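Local coordinates for uncharacterized protein (Pyrococcus furiosus, PDB 4XLZ), which probably removes an acetyl group from N,N'-diacetylchitobiose, as a metal-binding deacetylase of carbohydrate esterase family 14, at residues A[136-142]-A[186-192]; A[88-92]-A[104-108]; A[128-134]-A[179-185]. All blocks are in the same frame, centred on the assembly; numbering follows the deposited sequence.

Contact 1 of 3, residues A[136-142]-A[186-192]; sequences VFAPDPW and FIALYYT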
loop_
_atom_site.group_PDB
_atom_site.type_symbol
_atom_site.label_atom_id
_atom_site.label_comp_id
_atom_site.label_asym_id
_atom_site.label_seq_id
_atom_site.Cartn_x
_atom_site.Cartn_y
_atom_site.Cartn_z
ATOM N N VAL A 136 -21.936 7.346 -19.623
ATOM C CA VAL A 136 -20.701 6.511 -19.435
ATOM C C VAL A 136 -21.049 5.022 -19.474
ATOM O O VAL A 136 -22.048 4.647 -18.809
ATOM C CB VAL A 136 -20.032 6.928 -18.050
ATOM C CG1 VAL A 136 -18.810 5.983 -17.794
ATOM C CG2 VAL A 136 -19.492 8.289 -18.110
ATOM N N PHE A 137 -20.270 4.299 -20.264
ATOM C CA PHE A 137 -20.420 2.849 -20.355
ATOM C C PHE A 137 -19.178 2.195 -19.691
ATOM O O PHE A 137 -18.052 2.661 -19.869
ATOM C CB PHE A 137 -20.418 2.402 -21.828
ATOM C CG PHE A 137 -21.653 2.855 -22.609
ATOM C CD1 PHE A 137 -21.693 4.129 -23.127
ATOM C CD2 PHE A 137 -22.708 1.974 -22.824
ATOM C CE1 PHE A 137 -22.890 4.565 -23.849
ATOM C CE2 PHE A 137 -23.867 2.378 -23.519
ATOM C CZ PHE A 137 -23.953 3.688 -24.064
ATOM N N ALA A 138 -19.425 1.103 -18.981
ATOM C CA ALA A 138 -18.307 0.364 -18.345
ATOM C C ALA A 138 -18.740 -1.093 -18.135
ATOM O O ALA A 138 -19.963 -1.381 -18.154
ATOM C CB ALA A 138 -18.000 1.022 -16.949
ATOM N N PRO A 139 -17.788 -2.000 -17.849
ATOM C CA PRO A 139 -18.209 -3.379 -17.498
ATOM C C PRO A 139 -19.024 -3.474 -16.240
ATOM O O PRO A 139 -18.771 -2.682 -15.318
ATOM C CB PRO A 139 -16.871 -4.149 -17.297
ATOM C CG PRO A 139 -15.846 -3.301 -18.139
ATOM C CD PRO A 139 -16.325 -1.847 -17.909
ATOM N N ASP A 140 -19.925 -4.426 -16.160
ATOM C CA ASP A 140 -20.673 -4.671 -14.925
ATOM C C ASP A 140 -19.735 -5.414 -13.967
ATOM O O ASP A 140 -19.398 -6.576 -14.203
ATOM C CB ASP A 140 -21.855 -5.578 -15.350
ATOM C CG ASP A 140 -22.737 -5.957 -14.187
ATOM O OD1 ASP A 140 -23.899 -6.456 -14.434
ATOM O OD2 ASP A 140 -22.338 -5.796 -13.004
ATOM N N PRO A 141 -19.353 -4.776 -12.849
ATOM C CA PRO A 141 -18.368 -5.484 -11.973
ATOM C C PRO A 141 -19.002 -6.596 -11.173
ATOM O O PRO A 141 -18.191 -7.342 -10.602
ATOM C CB PRO A 141 -17.942 -4.273 -11.022
ATOM C CG PRO A 141 -19.253 -3.417 -10.920
ATOM C CD PRO A 141 -19.804 -3.425 -12.400
ATOM N N TRP A 142 -20.271 -6.750 -11.250
ATOM C CA TRP A 142 -20.929 -7.872 -10.535
ATOM C C TRP A 142 -21.180 -9.034 -11.492
ATOM O O TRP A 142 -21.887 -10.017 -11.088
ATOM C CB TRP A 142 -22.277 -7.427 -10.006
ATOM C CG TRP A 142 -22.058 -6.333 -8.927
ATOM C CD1 TRP A 142 -21.599 -6.525 -7.643
ATOM C CD2 TRP A 142 -22.264 -4.925 -9.126
ATOM N NE1 TRP A 142 -21.521 -5.273 -7.004
ATOM C CE2 TRP A 142 -21.937 -4.289 -7.891
ATOM C CE3 TRP A 142 -22.779 -4.174 -10.181
ATOM C CZ2 TRP A 142 -22.064 -2.886 -7.713
ATOM C CZ3 TRP A 142 -22.834 -2.757 -10.047
ATOM C CH2 TRP A 142 -22.502 -2.162 -8.804
ATOM N N PHE A 186 -26.461 9.278 -17.606
ATOM C CA PHE A 186 -26.705 7.812 -17.384
ATOM C C PHE A 186 -25.378 7.078 -17.381
ATOM O O PHE A 186 -24.383 7.475 -18.077
ATOM C CB PHE A 186 -27.641 7.194 -18.514
ATOM C CG PHE A 186 -27.016 7.201 -19.907
ATOM C CD1 PHE A 186 -27.249 8.277 -20.780
ATOM C CD2 PHE A 186 -26.278 6.023 -20.354
ATOM C CE1 PHE A 186 -26.648 8.183 -22.074
ATOM C CE2 PHE A 186 -25.696 5.967 -21.613
ATOM C CZ PHE A 186 -25.915 7.037 -22.481
ATOM N N ILE A 187 -25.460 5.967 -16.657
ATOM C CA ILE A 187 -24.392 4.884 -16.775
ATOM C C ILE A 187 -25.111 3.680 -17.479
ATOM O O ILE A 187 -26.303 3.362 -17.175
ATOM C CB ILE A 187 -24.018 4.441 -15.386
ATOM C CG1 ILE A 187 -23.200 5.573 -14.809
ATOM C CG2 ILE A 187 -23.109 3.153 -15.465
ATOM C CD1 ILE A 187 -23.008 5.268 -13.234
ATOM N N ALA A 188 -24.310 3.024 -18.320
ATOM C CA ALA A 188 -24.824 1.725 -18.804
ATOM C C ALA A 188 -23.718 0.705 -18.663
ATOM O O ALA A 188 -22.608 0.946 -19.111
ATOM C CB ALA A 188 -25.246 1.902 -20.348
ATOM N N LEU A 189 -24.062 -0.461 -18.079
ATOM C CA LEU A 189 -23.024 -1.502 -17.800
ATOM C C LEU A 189 -23.141 -2.546 -18.917
ATOM O O LEU A 189 -24.220 -3.134 -19.122
ATOM C CB LEU A 189 -23.275 -2.162 -16.448
ATOM C CG LEU A 189 -23.216 -1.055 -15.339
ATOM C CD1 LEU A 189 -23.518 -1.879 -14.066
ATOM C CD2 LEU A 189 -21.847 -0.384 -15.264
ATOM N N TYR A 190 -22.014 -2.796 -19.568
ATOM C CA TYR A 190 -21.973 -3.916 -20.561
ATOM C C TYR A 190 -21.258 -5.104 -19.940
ATOM O O TYR A 190 -20.892 -5.082 -18.781
ATOM C CB TYR A 190 -21.340 -3.457 -21.878
ATOM C CG TYR A 190 -19.848 -2.976 -21.855
ATOM C CD1 TYR A 190 -19.490 -1.608 -21.527
ATOM C CD2 TYR A 190 -18.821 -3.891 -22.082
ATOM C CE1 TYR A 190 -18.160 -1.283 -21.538
ATOM C CE2 TYR A 190 -17.470 -3.486 -22.076
ATOM C CZ TYR A 190 -17.165 -2.182 -21.750
ATOM O OH TYR A 190 -15.816 -1.865 -21.790
ATOM N N TYR A 191 -21.069 -6.190 -20.705
ATOM C CA TYR A 191 -20.540 -7.419 -20.139
ATOM C C TYR A 191 -21.404 -7.851 -18.927
ATOM O O TYR A 191 -20.854 -8.084 -17.801
ATOM C CB TYR A 191 -19.051 -7.334 -19.761
ATOM C CG TYR A 191 -17.984 -7.324 -20.849
ATOM C CD1 TYR A 191 -18.153 -8.071 -22.041
ATOM C CD2 TYR A 191 -16.798 -6.600 -20.659
ATOM C CE1 TYR A 191 -17.147 -8.090 -22.976
ATOM C CE2 TYR A 191 -15.739 -6.609 -21.614
ATOM C CZ TYR A 191 -15.971 -7.364 -22.785
ATOM O OH TYR A 191 -14.912 -7.457 -23.592
ATOM N N THR A 192 -22.740 -7.888 -19.140
ATOM C CA THR A 192 -23.669 -8.084 -18.002
ATOM C C THR A 192 -24.496 -9.329 -18.144
ATOM O O THR A 192 -24.939 -9.663 -19.292
ATOM C CB THR A 192 -24.520 -6.841 -17.841
ATOM O OG1 THR A 192 -25.320 -6.996 -16.647
ATOM C CG2 THR A 192 -25.482 -6.536 -19.047
HETATM O O HOH W 1 -18.444 -7.248 -16.630
#

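Contact 2 of 3, residues A[88-92]-A[104-108]; sequences RRREE and IYWLN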
loop_
_atom_site.group_PDB
_atom_site.type_symbol
_atom_site.label_atom_id
_atom_site.label_comp_id
_atom_site.label_asym_id
_atom_site.label_seq_id
_atom_site.Cartn_x
_atom_site.Cartn_y
_atom_site.Cartn_z
ATOM N N ARG A 88 -0.699 -2.984 -29.668
ATOM C CA ARG A 88 -2.098 -2.844 -29.342
ATOM C C ARG A 88 -2.698 -1.471 -29.402
ATOM O O ARG A 88 -3.931 -1.303 -29.650
ATOM C CB ARG A 88 -2.357 -3.469 -27.941
ATOM C CG ARG A 88 -2.046 -4.987 -28.016
ATOM C CD ARG A 88 -2.425 -5.730 -26.660
ATOM N NE ARG A 88 -3.869 -5.776 -26.518
ATOM C CZ ARG A 88 -4.497 -6.504 -25.524
ATOM N NH1 ARG A 88 -3.674 -7.103 -24.636
ATOM N NH2 ARG A 88 -5.837 -6.545 -25.455
ATOM N N ARG A 89 -1.832 -0.400 -29.213
ATOM C CA ARG A 89 -2.355 0.939 -29.396
ATOM C C ARG A 89 -2.738 1.158 -30.878
ATOM O O ARG A 89 -3.817 1.709 -31.121
ATOM C CB ARG A 89 -1.230 1.912 -28.965
ATOM C CG ARG A 89 -1.801 3.293 -29.174
ATOM C CD ARG A 89 -0.631 4.217 -28.984
ATOM N NE ARG A 89 -0.262 4.041 -27.562
ATOM C CZ ARG A 89 -0.330 5.000 -26.630
ATOM N NH1 ARG A 89 -0.675 6.298 -26.977
ATOM N NH2 ARG A 89 -0.021 4.627 -25.389
ATOM N N ARG A 90 -1.862 0.661 -31.737
ATOM C CA ARG A 90 -2.215 0.831 -33.184
ATOM C C ARG A 90 -3.454 -0.021 -33.588
ATOM O O ARG A 90 -4.306 0.452 -34.333
ATOM C CB ARG A 90 -1.032 0.384 -34.006
ATOM C CG ARG A 90 0.161 1.292 -33.728
ATOM C CD ARG A 90 1.526 0.727 -34.036
ATOM N NE ARG A 90 2.601 1.754 -33.842
ATOM C CZ ARG A 90 3.877 1.568 -34.190
ATOM N NH1 ARG A 90 4.262 0.393 -34.745
ATOM N NH2 ARG A 90 4.768 2.537 -33.961
ATOM N N GLU A 91 -3.531 -1.241 -33.021
ATOM C CA GLU A 91 -4.776 -2.058 -33.244
ATOM C C GLU A 91 -6.023 -1.364 -32.835
ATOM O O GLU A 91 -7.032 -1.350 -33.480
ATOM C CB GLU A 91 -4.659 -3.378 -32.514
ATOM C CG GLU A 91 -3.599 -4.236 -33.195
ATOM C CD GLU A 91 -3.253 -5.550 -32.553
ATOM O OE1 GLU A 91 -2.511 -6.420 -33.172
ATOM O OE2 GLU A 91 -3.626 -5.782 -31.344
ATOM N N GLU A 92 -5.961 -0.732 -31.624
ATOM C CA GLU A 92 -7.151 -0.023 -31.197
ATOM C C GLU A 92 -7.510 1.209 -32.046
ATOM O O GLU A 92 -8.672 1.511 -32.263
ATOM C CB GLU A 92 -6.994 0.423 -29.666
ATOM C CG GLU A 92 -8.289 0.947 -29.093
ATOM C CD GLU A 92 -9.319 -0.150 -28.800
ATOM O OE1 GLU A 92 -9.542 -0.589 -27.656
ATOM O OE2 GLU A 92 -10.076 -0.551 -29.730
ATOM N N ILE A 104 -9.234 8.578 -27.965
ATOM C CA ILE A 104 -8.992 7.497 -26.923
ATOM C C ILE A 104 -8.057 8.157 -25.892
ATOM O O ILE A 104 -6.974 8.711 -26.247
ATOM C CB ILE A 104 -8.268 6.316 -27.538
ATOM C CG1 ILE A 104 -9.162 5.645 -28.670
ATOM C CG2 ILE A 104 -8.028 5.289 -26.411
ATOM C CD1 ILE A 104 -8.302 4.669 -29.532
ATOM N N TYR A 105 -8.464 8.100 -24.599
ATOM C CA TYR A 105 -7.513 8.408 -23.503
ATOM C C TYR A 105 -6.893 7.120 -22.973
ATOM O O TYR A 105 -7.691 6.190 -22.663
ATOM C CB TYR A 105 -8.250 9.040 -22.320
ATOM C CG TYR A 105 -8.773 10.425 -22.582
ATOM C CD1 TYR A 105 -10.036 10.659 -23.204
ATOM C CD2 TYR A 105 -8.045 11.529 -22.117
ATOM C CE1 TYR A 105 -10.490 11.986 -23.371
ATOM C CE2 TYR A 105 -8.502 12.823 -22.310
ATOM C CZ TYR A 105 -9.704 13.024 -22.895
ATOM O OH TYR A 105 -10.192 14.345 -23.042
ATOM N N TRP A 106 -5.628 7.058 -22.906
ATOM C CA TRP A 106 -4.895 5.862 -22.455
ATOM C C TRP A 106 -4.394 6.119 -21.069
ATOM O O TRP A 106 -3.513 6.987 -20.846
ATOM C CB TRP A 106 -3.663 5.595 -23.342
ATOM C CG TRP A 106 -4.041 5.322 -24.811
ATOM C CD1 TRP A 106 -4.051 6.253 -25.830
ATOM C CD2 TRP A 106 -4.440 4.095 -25.341
ATOM N NE1 TRP A 106 -4.360 5.543 -27.060
ATOM C CE2 TRP A 106 -4.635 4.262 -26.713
ATOM C CE3 TRP A 106 -4.612 2.839 -24.766
ATOM C CZ2 TRP A 106 -4.986 3.176 -27.566
ATOM C CZ3 TRP A 106 -4.972 1.710 -25.578
ATOM C CH2 TRP A 106 -5.148 1.947 -26.969
ATOM N N LEU A 107 -4.929 5.454 -20.068
ATOM C CA LEU A 107 -4.387 5.711 -18.680
ATOM C C LEU A 107 -3.093 5.047 -18.470
ATOM O O LEU A 107 -2.338 5.437 -17.541
ATOM C CB LEU A 107 -5.379 5.157 -17.620
ATOM C CG LEU A 107 -6.754 5.802 -17.648
ATOM C CD1 LEU A 107 -7.450 5.438 -16.307
ATOM C CD2 LEU A 107 -6.793 7.357 -17.775
ATOM N N ASN A 108 -2.748 3.974 -19.256
ATOM C CA ASN A 108 -1.462 3.308 -19.248
ATOM C C ASN A 108 -1.068 2.568 -17.949
ATOM O O ASN A 108 0.057 2.242 -17.804
ATOM C CB ASN A 108 -0.274 4.295 -19.620
ATOM C CG ASN A 108 -0.342 4.775 -21.133
ATOM O OD1 ASN A 108 -0.320 5.977 -21.392
ATOM N ND2 ASN A 108 -0.377 3.930 -21.918
#

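Contact 3 of 3, residues A[128-134]-A[179-185]; sequences IRKEKPD and LKPHSVS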
loop_
_atom_site.group_PDB
_atom_site.type_symbol
_atom_site.label_atom_id
_atom_site.label_comp_id
_atom_site.label_asym_id
_atom_site.label_seq_id
_atom_site.Cartn_x
_atom_site.Cartn_y
_atom_site.Cartn_z
ATOM N N ILE A 128 -13.822 12.907 -17.001
ATOM C CA ILE A 128 -15.216 13.164 -16.989
ATOM C C ILE A 128 -15.478 14.675 -16.862
ATOM O O ILE A 128 -16.408 15.135 -17.512
ATOM C CB ILE A 128 -15.919 12.323 -15.831
ATOM C CG1 ILE A 128 -15.803 10.821 -16.253
ATOM C CG2 ILE A 128 -17.387 12.723 -15.627
ATOM C CD1 ILE A 128 -16.242 9.892 -15.068
ATOM N N ARG A 129 -14.746 15.304 -15.951
ATOM C CA ARG A 129 -15.021 16.735 -15.774
ATOM C C ARG A 129 -14.528 17.467 -16.992
ATOM O O ARG A 129 -15.224 18.494 -17.333
ATOM C CB ARG A 129 -14.325 17.241 -14.545
ATOM C CG ARG A 129 -14.980 16.730 -13.257
ATOM C CD ARG A 129 -14.056 17.180 -12.081
ATOM N NE ARG A 129 -14.786 16.796 -10.798
ATOM C CZ ARG A 129 -14.195 16.789 -9.566
ATOM N NH1 ARG A 129 -14.966 16.548 -8.498
ATOM N NH2 ARG A 129 -12.864 16.978 -9.465
ATOM N N LYS A 130 -13.480 17.076 -17.656
ATOM C CA LYS A 130 -13.033 17.813 -18.913
ATOM C C LYS A 130 -14.063 17.602 -20.023
ATOM O O LYS A 130 -14.474 18.576 -20.706
ATOM C CB LYS A 130 -11.707 17.270 -19.327
ATOM C CG LYS A 130 -11.209 17.887 -20.667
ATOM C CD LYS A 130 -10.788 19.313 -20.594
ATOM C CE LYS A 130 -10.453 19.778 -22.141
ATOM N NZ LYS A 130 -9.824 21.146 -21.921
ATOM N N GLU A 131 -14.518 16.354 -20.216
ATOM C CA GLU A 131 -15.312 16.068 -21.407
ATOM C C GLU A 131 -16.765 16.299 -21.168
ATOM O O GLU A 131 -17.544 16.468 -22.183
ATOM C CB GLU A 131 -15.040 14.590 -21.849
ATOM C CG GLU A 131 -13.689 14.353 -22.431
ATOM C CD GLU A 131 -13.462 14.908 -23.867
ATOM O OE1 GLU A 131 -12.349 14.763 -24.299
ATOM O OE2 GLU A 131 -14.476 15.461 -24.415
ATOM N N LYS A 132 -17.296 16.282 -19.946
ATOM C CA LYS A 132 -18.713 16.469 -19.612
ATOM C C LYS A 132 -19.636 15.521 -20.388
ATOM O O LYS A 132 -20.567 15.967 -21.139
ATOM C CB LYS A 132 -19.088 17.961 -19.907
ATOM C CG LYS A 132 -18.364 18.837 -18.919
ATOM C CD LYS A 132 -18.774 20.345 -19.111
ATOM C CE LYS A 132 -18.522 21.293 -17.853
ATOM N NZ LYS A 132 -19.209 20.930 -16.426
ATOM N N PRO A 133 -19.373 14.221 -20.393
ATOM C CA PRO A 133 -20.187 13.318 -21.192
ATOM C C PRO A 133 -21.583 13.178 -20.634
ATOM O O PRO A 133 -21.889 13.175 -19.388
ATOM C CB PRO A 133 -19.437 11.958 -21.070
ATOM C CG PRO A 133 -18.818 12.059 -19.610
ATOM C CD PRO A 133 -18.272 13.511 -19.684
ATOM N N ASP A 134 -22.535 12.910 -21.554
ATOM C CA ASP A 134 -23.904 12.621 -21.105
ATOM C C ASP A 134 -24.046 11.217 -20.527
ATOM O O ASP A 134 -24.872 10.990 -19.646
ATOM C CB ASP A 134 -24.997 12.742 -22.333
ATOM C CG ASP A 134 -24.836 14.058 -23.007
ATOM O OD1 ASP A 134 -24.320 14.128 -24.107
ATOM O OD2 ASP A 134 -25.119 15.085 -22.305
ATOM N N LEU A 179 -11.596 22.877 -13.905
ATOM C CA LEU A 179 -12.429 21.678 -14.252
ATOM C C LEU A 179 -13.526 21.530 -13.236
ATOM O O LEU A 179 -13.303 20.950 -12.123
ATOM C CB LEU A 179 -11.587 20.343 -14.309
ATOM C CG LEU A 179 -10.476 20.338 -15.303
ATOM C CD1 LEU A 179 -9.743 18.986 -14.946
ATOM C CD2 LEU A 179 -11.231 20.190 -16.703
ATOM N N LYS A 180 -14.711 21.998 -13.586
ATOM C CA LYS A 180 -15.806 22.064 -12.649
ATOM C C LYS A 180 -16.458 20.669 -12.407
ATOM O O LYS A 180 -16.327 19.748 -13.245
ATOM C CB LYS A 180 -16.885 22.972 -13.251
ATOM C CG LYS A 180 -16.411 24.490 -13.202
ATOM C CD LYS A 180 -17.588 25.410 -13.652
ATOM C CE LYS A 180 -18.855 25.396 -12.630
ATOM N NZ LYS A 180 -18.580 25.965 -11.194
ATOM N N PRO A 181 -17.250 20.496 -11.377
ATOM C CA PRO A 181 -17.969 19.254 -11.150
ATOM C C PRO A 181 -18.860 18.976 -12.340
ATOM O O PRO A 181 -19.419 19.950 -12.995
ATOM C CB PRO A 181 -18.822 19.493 -9.898
ATOM C CG PRO A 181 -18.009 20.628 -9.155
ATOM C CD PRO A 181 -17.437 21.461 -10.245
ATOM N N HIS A 182 -19.095 17.713 -12.675
ATOM C CA HIS A 182 -19.966 17.342 -13.756
ATOM C C HIS A 182 -20.892 16.205 -13.333
ATOM O O HIS A 182 -20.435 15.237 -12.575
ATOM C CB HIS A 182 -19.164 16.900 -14.956
ATOM C CG HIS A 182 -20.041 16.404 -16.075
ATOM N ND1 HIS A 182 -20.926 17.209 -16.808
ATOM C CD2 HIS A 182 -20.197 15.148 -16.535
ATOM C CE1 HIS A 182 -21.561 16.443 -17.672
ATOM N NE2 HIS A 182 -21.142 15.180 -17.518
ATOM N N SER A 183 -22.179 16.267 -13.723
ATOM C CA SER A 183 -23.131 15.214 -13.468
ATOM C C SER A 183 -23.504 14.523 -14.770
ATOM O O SER A 183 -24.190 15.057 -15.665
ATOM C CB SER A 183 -24.415 15.817 -12.900
ATOM O OG SER A 183 -24.126 16.452 -11.658
ATOM N N VAL A 184 -23.051 13.267 -14.861
ATOM C CA VAL A 184 -23.382 12.415 -16.036
ATOM C C VAL A 184 -24.850 12.077 -15.981
ATOM O O VAL A 184 -25.435 11.968 -14.921
ATOM C CB VAL A 184 -22.481 11.142 -15.906
ATOM C CG1 VAL A 184 -22.994 9.995 -16.833
ATOM C CG2 VAL A 184 -20.998 11.506 -16.154
ATOM N N SER A 185 -25.523 11.978 -17.137
ATOM C CA SER A 185 -26.975 11.651 -17.122
ATOM C C SER A 185 -27.313 10.136 -17.020
ATOM O O SER A 185 -28.313 9.812 -16.372
ATOM C CB SER A 185 -27.654 12.127 -18.426
ATOM O OG SER A 185 -27.488 13.558 -18.368
HETATM O O HOH W 2 -21.394 19.838 -16.672
#

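Contact 1 of 3, residues A[136-142]-A[186-192]
V136 to P139 pairs in parallel with I187 to Y190, the two strand axes 4.5 Å apart and 29° from alignment, and five backbone hydrogen bonds run in ladder order, the first from V136 N to F186 O (2.9 Å), the last from D140 N to Y190 O. The last of these carries the pairing one residue past the strand that ends at P139.

On the face bearing F137 and A188, the edge of the F186 ring is directed at the face of the F137 ring, offset, with planes at 86° and F186 CE2 3.8 Å from F137 CZ. F186 gets there with CG placed between its backbone N and carbonyl carbon (chi1 65°). F28 joins both rings, while A188 CB packs 3.5 Å from F137 CE2. Y190 turns its ring alongside P139, whose N lies over one ring face toward the rim; the Y190 hydroxyl bonds to I37 O on strand 33-38. A138 and L189 point to the other face, where L189 CD1 reaches the edge of the W142 ring, 4.2 Å from W142 CZ3.

Beyond the strands the D140 carboxylate is gripped at both oxygens. T192 OG1 donates to the anti lone pair of D140 OD1 at 2.7 Å, and W142 N reaches D140 OD2 at 2.9 Å from above the carboxylate plane, closing an Asx turn. Water 1 donates to D140 O and Y191 O, bridging the two segments just past the strands.

Such pairing of neighbouring parallel strands, running on into loops at their C-terminal ends, is typical of a Rossmann-like alpha/beta sheet, here between its fourth and fifth strands in chain order; just beyond it, Y191 OH bonds to D43, a ligand of the cadmium ion seen in this crystal together with H40 and H151.

Contact 2 of 3, residues A[88-92]-A[104-108]
R89 crosses the aromatic face of W106 from its six-membered ring to its five-membered ring. From CB the chain sets out with CG anti to the backbone N, which lays R89 CG over the benzo part of the indole, 3.6 Å from W106 CZ2. A bend about the CG-CD bond then carries the head along the ring. R89 CZ stands 4.0 Å from the centroid of the W106 five-membered ring and only 11° off its normal, so the contact is a cation-pi interaction; with the planes 25° apart, the guanidinium also stacks on the indole. R89 NH1 is the branch nearest the ring, 3.6 Å from W106 CD1, while NH2 extends toward N108.

The helix and strand run nearly antiparallel, their axes 11.4 Å apart at 157°. This is the return half of a beta-alpha-beta crossover, presumably of the usual right-handed kind, in which strand 61-68 leads through helix 81-99 to strand 103-109, an outermost strand of the parallel sheet within this chain. The indole fills the gap between helix and strand, its opposite face taken by I104 CG2 of its own strand.

One helical turn on, E92 works through its aliphatic part: CB meets the edge of W106 at CH2 (3.6 Å), and CG touches I104 CD1 at 3.7 Å. Its carboxylate turns to other partners, accepting from D42 N and, weakly, from H215. The backbone of the strand is held across the assembly interface as well, W106 O accepting from N172 of the fourth subunit, and H82 of the fifth subunit packs against R89.

Contact 3 of 3, residues A[128-134]-A[179-185]
H182 supplies the side-chain hydrogen bond of this contact, donating from NE2 to P133 O at 2.8 Å with an N-H...O angle of 165°. The acceptor lies close to the imidazole plane, although the nitrogen sits 41° out of the carbonyl plane. On the other ring nitrogen, ND1, water 2 is also in plane and links the histidine to K132 NZ, so both nitrogens are engaged and the ring's rotation is fixed. A backbone bond from S185 N to D134 O (2.8 Å) follows, clearly bent at the hydrogen.

The ring face supplies a CH-pi contact. K132 CA stands 3.4 Å from the centroid of the H182 imidazole and 9° off its normal. K132 has left helical geometry with positive phi, and its CB and CG run on past the ND1 side of the ring.

Apolar packing completes the contact. I128 CG2 touches the H182 edge at CD2 and meets V184 CG2 at 3.8 Å, where P133 CG also approaches. At the far end L179 CD2 rests 3.7 Å from K130 CA. The aliphatic chain of R129, extended from CG to NE, runs by the K180 carbonyl, its CG 3.3 Å from K180 O; its charged head goes on to a salt bridge with D174 and to the S165, F170 and S171 carbonyls.

Together these contacts fasten an irregular segment, the approach to strand 186-190, onto the C-terminal end of helix 118-131 and the turn leading into strand 135-139, a helix-to-strand connection of the parallel alpha/beta fold.

Contact 1 is the buried one, its centre about 5 Å from the centre of the chain, whereas contacts 2 and 3 have their centres about 16 Å from it and are partly buried. Contacts 1 and 2 belong to the same parallel sheet and involve its two outermost strands within this chain. Contacts 1 and 3 meet directly: D134 O lies 3.1 Å from F186 N, a probable hydrogen bond, at the start of the pairing of contact 1. A side-chain pair, Y105 OH and E131 OE1 at 2.5 Å, also a probable hydrogen bond, joins contacts 2 and 3. Backbone pairing dominates contact 1, a guanidinium stacked on an indole contact 2, and a histidine with aliphatic packing contact 3; the fourth subunit touches the latter two.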